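Local coordinates for protein arginyl-trna synthetase (Thermus thermophilus, PDB 1IQ0) that probably joins L-arginine to its cognate tRNA(Arg), spending ATP, as a monomeric aminoacyl-tRNA synthetase of the first class, at residues 121-126 with 444-449; 132-137 with 231-236. All blocks are in the same frame, centred on the assembly; numbering follows the deposited sequence.

Both contacts are built on helix 120-138, which follows strand 104-108 of the parallel part of the catalytic sheet and begins inside the 'HIGH' region. From its first turns the chain runs on to 132-137, through strand 141-149 and a series of helices, and closes the shorter loop at 231-236, which leads into strand 236-239: this is contact 2. The longer loop closes some 200 residues later, when the end of helix 430-448 reaches 121-126 in contact 1, so contact 2 is nested within it. The centres lie 14 Å apart, and I126 packs on A232 where the two meet. One helix is thereby tied to a neighbouring strand connection and to the C-terminal side of the catalytic domain.

Contact 1: residues 121-126 with 444-449; sequences GHLRNI and FSMVKT
R124 and M446 bring two helices close together, their CA atoms 5.0 Å apart: 121-126 belongs to the opening turns of helix 120-138, while 444-449 is the end of helix 430-448 and the residues that leave it. M446 points at the other helix, and its first two torsions (chi1 -70°, chi2 -57°) lay SD on the R124 backbone, 3.6 Å from N of R124, and beside CB of L123 at 3.9 Å. The R124 chain starts with CB 3.9 Å from SD of M446 and goes on past the carbonyl of that residue. Its chi1 of 169° directs CG away from the backbone N, and the bend at chi2 brings CD to within 3.3 Å of O of M446. NH1 continues to 3.4 Å from O of T449, which lies at the edge of the guanidinium, near its plane. Beyond the two segments NH2 is hydrogen-bonded to O of K453, and I455 touches both R124 and M446. The contact thus joins the helix that starts in the 'HIGH' region to the end of helix 430-448, beside the outermost strand 455-457. A buried guanidinium with main-chain carbonyls beside it would probably have its charge eased by their dipoles, while sulfur and methylene groups supply the close packing.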
loop_
_atom_site.group_PDB
_atom_site.type_symbol
_atom_site.label_atom_id
_atom_site.label_comp_id
_atom_site.label_asym_id
_atom_site.label_seq_id
_atom_site.Cartn_x
_atom_site.Cartn_y
_atom_site.Cartn_z
ATOM N N GLY A 121 2.901 3.646 15.436
ATOM C CA GLY A 121 1.733 2.920 14.973
ATOM C C GLY A 121 1.209 3.471 13.658
ATOM O O GLY A 121 0.653 2.738 12.837
ATOM N N HIS A 122 1.407 4.767 13.455
ATOM C CA HIS A 122 0.954 5.453 12.251
ATOM C C HIS A 122 1.881 5.222 11.061
ATOM O O HIS A 122 1.501 5.474 9.917
ATOM C CB HIS A 122 0.849 6.957 12.531
ATOM C CG HIS A 122 -0.122 7.298 13.616
ATOM N ND1 HIS A 122 0.125 8.272 14.561
ATOM C CD2 HIS A 122 -1.351 6.803 13.894
ATOM C CE1 HIS A 122 -0.913 8.364 15.373
ATOM N NE2 HIS A 122 -1.822 7.485 14.989
ATOM N N LEU A 123 3.097 4.752 11.338
ATOM C CA LEU A 123 4.093 4.498 10.301
ATOM C C LEU A 123 3.642 3.468 9.281
ATOM O O LEU A 123 3.656 3.728 8.081
ATOM C CB LEU A 123 5.400 4.012 10.924
ATOM C CG LEU A 123 6.636 4.891 10.772
ATOM C CD1 LEU A 123 7.807 4.172 11.408
ATOM C CD2 LEU A 123 6.907 5.178 9.307
ATOM N N ARG A 124 3.265 2.290 9.761
ATOM C CA ARG A 124 2.828 1.228 8.873
ATOM C C ARG A 124 1.615 1.647 8.034
ATOM O O ARG A 124 1.546 1.344 6.839
ATOM C CB ARG A 124 2.498 -0.043 9.662
ATOM C CG ARG A 124 1.792 -1.077 8.804
ATOM C CD ARG A 124 2.508 -2.404 8.700
ATOM N NE ARG A 124 2.317 -3.241 9.872
ATOM C CZ ARG A 124 2.458 -4.565 9.882
ATOM N NH1 ARG A 124 2.782 -5.218 8.779
ATOM N NH2 ARG A 124 2.301 -5.238 11.011
ATOM N N ASN A 125 0.672 2.343 8.666
ATOM C CA ASN A 125 -0.541 2.804 7.994
ATOM C C ASN A 125 -0.161 3.599 6.756
ATOM O O ASN A 125 -0.600 3.294 5.651
ATOM C CB ASN A 125 -1.366 3.687 8.946
ATOM C CG ASN A 125 -2.680 4.160 8.332
ATOM O OD1 ASN A 125 -3.754 3.972 8.916
ATOM N ND2 ASN A 125 -2.602 4.779 7.158
ATOM N N ILE A 126 0.659 4.622 6.959
ATOM C CA ILE A 126 1.103 5.492 5.882
ATOM C C ILE A 126 1.886 4.731 4.809
ATOM O O ILE A 126 1.608 4.865 3.615
ATOM C CB ILE A 126 1.982 6.639 6.445
ATOM C CG1 ILE A 126 1.185 7.422 7.493
ATOM C CG2 ILE A 126 2.440 7.560 5.315
ATOM C CD1 ILE A 126 1.911 8.615 8.075
ATOM N N PHE A 444 10.606 0.314 3.464
ATOM C CA PHE A 444 10.682 -1.108 3.121
ATOM C C PHE A 444 10.297 -1.989 4.300
ATOM O O PHE A 444 9.589 -2.979 4.141
ATOM C CB PHE A 444 12.089 -1.499 2.645
ATOM C CG PHE A 444 12.124 -2.829 1.944
ATOM C CD1 PHE A 444 11.782 -2.927 0.601
ATOM C CD2 PHE A 444 12.425 -3.994 2.642
ATOM C CE1 PHE A 444 11.735 -4.167 -0.040
ATOM C CE2 PHE A 444 12.380 -5.236 2.016
ATOM C CZ PHE A 444 12.032 -5.322 0.673
ATOM N N SER A 445 10.778 -1.641 5.488
ATOM C CA SER A 445 10.450 -2.412 6.686
ATOM C C SER A 445 8.932 -2.445 6.930
ATOM O O SER A 445 8.352 -3.490 7.213
ATOM C CB SER A 445 11.144 -1.798 7.903
ATOM O OG SER A 445 10.686 -2.398 9.105
ATOM N N MET A 446 8.294 -1.289 6.821
ATOM C CA MET A 446 6.853 -1.184 7.046
ATOM C C MET A 446 5.982 -1.974 6.076
ATOM O O MET A 446 4.823 -2.268 6.374
ATOM C CB MET A 446 6.435 0.287 7.012
ATOM C CG MET A 446 6.931 1.102 8.205
ATOM S SD MET A 446 6.338 0.361 9.753
ATOM C CE MET A 446 7.808 -0.595 10.239
ATOM N N VAL A 447 6.533 -2.354 4.928
ATOM C CA VAL A 447 5.718 -3.064 3.956
ATOM C C VAL A 447 6.168 -4.466 3.513
ATOM O O VAL A 447 5.426 -5.166 2.824
ATOM C CB VAL A 447 5.513 -2.150 2.708
ATOM C CG1 VAL A 447 6.739 -2.200 1.790
ATOM C CG2 VAL A 447 4.265 -2.548 1.987
ATOM N N LYS A 448 7.360 -4.905 3.907
ATOM C CA LYS A 448 7.809 -6.235 3.491
ATOM C C LYS A 448 7.093 -7.385 4.213
ATOM O O LYS A 448 7.025 -8.506 3.701
ATOM C CB LYS A 448 9.314 -6.381 3.701
ATOM C CG LYS A 448 9.718 -6.649 5.132
ATOM C CD LYS A 448 11.185 -7.061 5.219
ATOM C CE LYS A 448 11.590 -7.356 6.655
ATOM N NZ LYS A 448 13.038 -7.680 6.782
ATOM N N THR A 449 6.556 -7.101 5.396
ATOM C CA THR A 449 5.873 -8.110 6.207
ATOM C C THR A 449 4.354 -8.086 6.034
ATOM O O THR A 449 3.737 -7.026 6.119
ATOM C CB THR A 449 6.194 -7.895 7.699
ATOM O OG1 THR A 449 7.611 -7.987 7.900
ATOM C CG2 THR A 449 5.483 -8.924 8.563
#

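Contact 2: residues 132-137 with 231-236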
loop_
_atom_site.group_PDB
_atom_site.type_symbol
_atom_site.label_atom_id
_atom_site.label_comp_id
_atom_site.label_asym_id
_atom_site.label_seq_id
_atom_site.Cartn_x
_atom_site.Cartn_y
_atom_site.Cartn_z
ATOM N N ILE A 132 0.271 0.791 -1.663
ATOM C CA ILE A 132 -0.791 0.178 -2.449
ATOM C C ILE A 132 -1.389 1.193 -3.418
ATOM O O ILE A 132 -1.822 0.823 -4.501
ATOM C CB ILE A 132 -1.906 -0.451 -1.557
ATOM C CG1 ILE A 132 -2.789 -1.363 -2.409
ATOM C CG2 ILE A 132 -2.773 0.630 -0.927
ATOM C CD1 ILE A 132 -2.028 -2.437 -3.161
ATOM N N ALA A 133 -1.398 2.470 -3.039
ATOM C CA ALA A 133 -1.921 3.512 -3.921
ATOM C C ALA A 133 -1.030 3.624 -5.159
ATOM O O ALA A 133 -1.528 3.708 -6.281
ATOM C CB ALA A 133 -1.968 4.869 -3.198
ATOM N N ARG A 134 0.286 3.646 -4.941
ATOM C CA ARG A 134 1.254 3.744 -6.034
ATOM C C ARG A 134 1.186 2.513 -6.947
ATOM O O ARG A 134 1.188 2.629 -8.172
ATOM C CB ARG A 134 2.678 3.860 -5.481
ATOM C CG ARG A 134 2.996 5.169 -4.768
ATOM C CD ARG A 134 4.368 5.090 -4.136
ATOM N NE ARG A 134 4.758 6.336 -3.481
ATOM C CZ ARG A 134 5.311 7.374 -4.099
ATOM N NH1 ARG A 134 5.547 7.327 -5.400
ATOM N NH2 ARG A 134 5.635 8.457 -3.406
ATOM N N ILE A 135 1.136 1.337 -6.332
ATOM C CA ILE A 135 1.076 0.080 -7.063
ATOM C C ILE A 135 -0.172 0.005 -7.941
ATOM O O ILE A 135 -0.082 -0.356 -9.117
ATOM C CB ILE A 135 1.126 -1.111 -6.074
ATOM C CG1 ILE A 135 2.526 -1.183 -5.445
ATOM C CG2 ILE A 135 0.746 -2.412 -6.775
ATOM C CD1 ILE A 135 2.663 -2.224 -4.333
ATOM N N LEU A 136 -1.330 0.356 -7.381
ATOM C CA LEU A 136 -2.581 0.335 -8.147
ATOM C C LEU A 136 -2.546 1.272 -9.349
ATOM O O LEU A 136 -3.023 0.922 -10.421
ATOM C CB LEU A 136 -3.766 0.708 -7.254
ATOM C CG LEU A 136 -4.212 -0.418 -6.326
ATOM C CD1 LEU A 136 -5.060 0.145 -5.198
ATOM C CD2 LEU A 136 -4.980 -1.476 -7.142
ATOM N N ALA A 137 -1.998 2.469 -9.155
ATOM C CA ALA A 137 -1.894 3.447 -10.229
ATOM C C ALA A 137 -1.028 2.878 -11.353
ATOM O O ALA A 137 -1.391 2.963 -12.526
ATOM C CB ALA A 137 -1.272 4.759 -9.700
ATOM N N ASN A 231 7.443 10.381 2.375
ATOM C CA ASN A 231 7.219 10.273 0.935
ATOM C C ASN A 231 5.836 9.716 0.579
ATOM O O ASN A 231 5.684 8.938 -0.361
ATOM C CB ASN A 231 8.334 9.437 0.286
ATOM C CG ASN A 231 8.332 9.540 -1.240
ATOM O OD1 ASN A 231 8.027 10.593 -1.810
ATOM N ND2 ASN A 231 8.684 8.444 -1.906
ATOM N N ALA A 232 4.832 10.131 1.347
ATOM C CA ALA A 232 3.441 9.726 1.128
ATOM C C ALA A 232 2.775 10.795 0.258
ATOM O O ALA A 232 3.141 11.968 0.332
ATOM C CB ALA A 232 2.716 9.618 2.466
ATOM N N ARG A 233 1.803 10.402 -0.560
ATOM C CA ARG A 233 1.119 11.362 -1.431
ATOM C C ARG A 233 -0.372 11.461 -1.094
ATOM O O ARG A 233 -0.989 10.473 -0.715
ATOM C CB ARG A 233 1.270 10.954 -2.903
ATOM C CG ARG A 233 2.603 10.301 -3.255
ATOM C CD ARG A 233 2.743 10.019 -4.757
ATOM N NE ARG A 233 1.531 9.467 -5.366
ATOM C CZ ARG A 233 0.865 8.408 -4.912
ATOM N NH1 ARG A 233 1.285 7.767 -3.831
ATOM N NH2 ARG A 233 -0.232 7.991 -5.536
ATOM N N TYR A 234 -0.950 12.654 -1.233
ATOM C CA TYR A 234 -2.371 12.840 -0.948
ATOM C C TYR A 234 -3.053 13.713 -1.985
ATOM O O TYR A 234 -2.479 14.695 -2.458
ATOM C CB TYR A 234 -2.587 13.487 0.428
ATOM C CG TYR A 234 -1.933 12.758 1.573
ATOM C CD1 TYR A 234 -0.609 13.019 1.920
ATOM C CD2 TYR A 234 -2.628 11.786 2.298
ATOM C CE1 TYR A 234 0.010 12.337 2.961
ATOM C CE2 TYR A 234 -2.016 11.090 3.338
ATOM C CZ TYR A 234 -0.696 11.374 3.662
ATOM O OH TYR A 234 -0.074 10.682 4.668
ATOM N N ASP A 235 -4.287 13.360 -2.329
ATOM C CA ASP A 235 -5.053 14.148 -3.284
ATOM C C ASP A 235 -6.131 14.965 -2.568
ATOM O O ASP A 235 -6.345 16.140 -2.872
ATOM C CB ASP A 235 -5.732 13.244 -4.311
ATOM C CG ASP A 235 -4.741 12.483 -5.158
ATOM O OD1 ASP A 235 -4.609 11.257 -4.960
ATOM O OD2 ASP A 235 -4.091 13.120 -6.018
ATOM N N LEU A 236 -6.803 14.337 -1.609
ATOM C CA LEU A 236 -7.890 14.999 -0.904
ATOM C C LEU A 236 -7.811 14.951 0.613
ATOM O O LEU A 236 -7.285 14.014 1.208
ATOM C CB LEU A 236 -9.221 14.370 -1.309
ATOM C CG LEU A 236 -9.577 14.256 -2.789
ATOM C CD1 LEU A 236 -10.599 13.137 -2.976
ATOM C CD2 LEU A 236 -10.114 15.591 -3.296
#
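The carbonyl oxygen of N231 receives a hydrogen bond from NH2 of R134, 3.1 Å long and fairly straight at 161°. The oxygen lies almost in the guanidinium plane, at its edge, while the donor is tilted 29° from the plane of the carbonyl. R134 gets there by reaching: its chain is extended from CG to NE, so a residue in the 132-137 part of helix 120-138 whose backbone stays well back can meet the opposing loop. The N231 side chain crosses that of R134 at about a right angle. Its ND2, 3.4 Å from NH2 of R134, is a second donor rather than a partner, and bonds instead to O of G585.

N231 has positive phi and ends helix 213-229 in a Schellman motif; the chain then runs largely extended toward strand 236-239, which lies parallel beside strand 141-149 in the Rossmann-type sheet of these synthetases. Helix 120-138 is the crossover between strands 104-108 and 141-149, so the contact sets this beta-alpha-beta helix against the lead-in to the next strand. D235 and L236 already bond to the backbone of V145, on whose side chain A133 packs.

R233 comes in over one face of the R134 guanidinium, with CD 3.5 Å above that plane and toward its rim. A bend at chi3 (-43°) turns its own guanidinium back along the R134 chain, where NH1 sits tightly against CG of R134 at 3.2 Å and NH2 comes within 4.3 Å of CB of A133. NE of R134 and NH1 of R233 are 3.8 Å apart, and D130, one turn back on the helix, probably offsets the closeness of the two positive groups: its OD2 forms a salt bridge with the former and its OD1 with the latter.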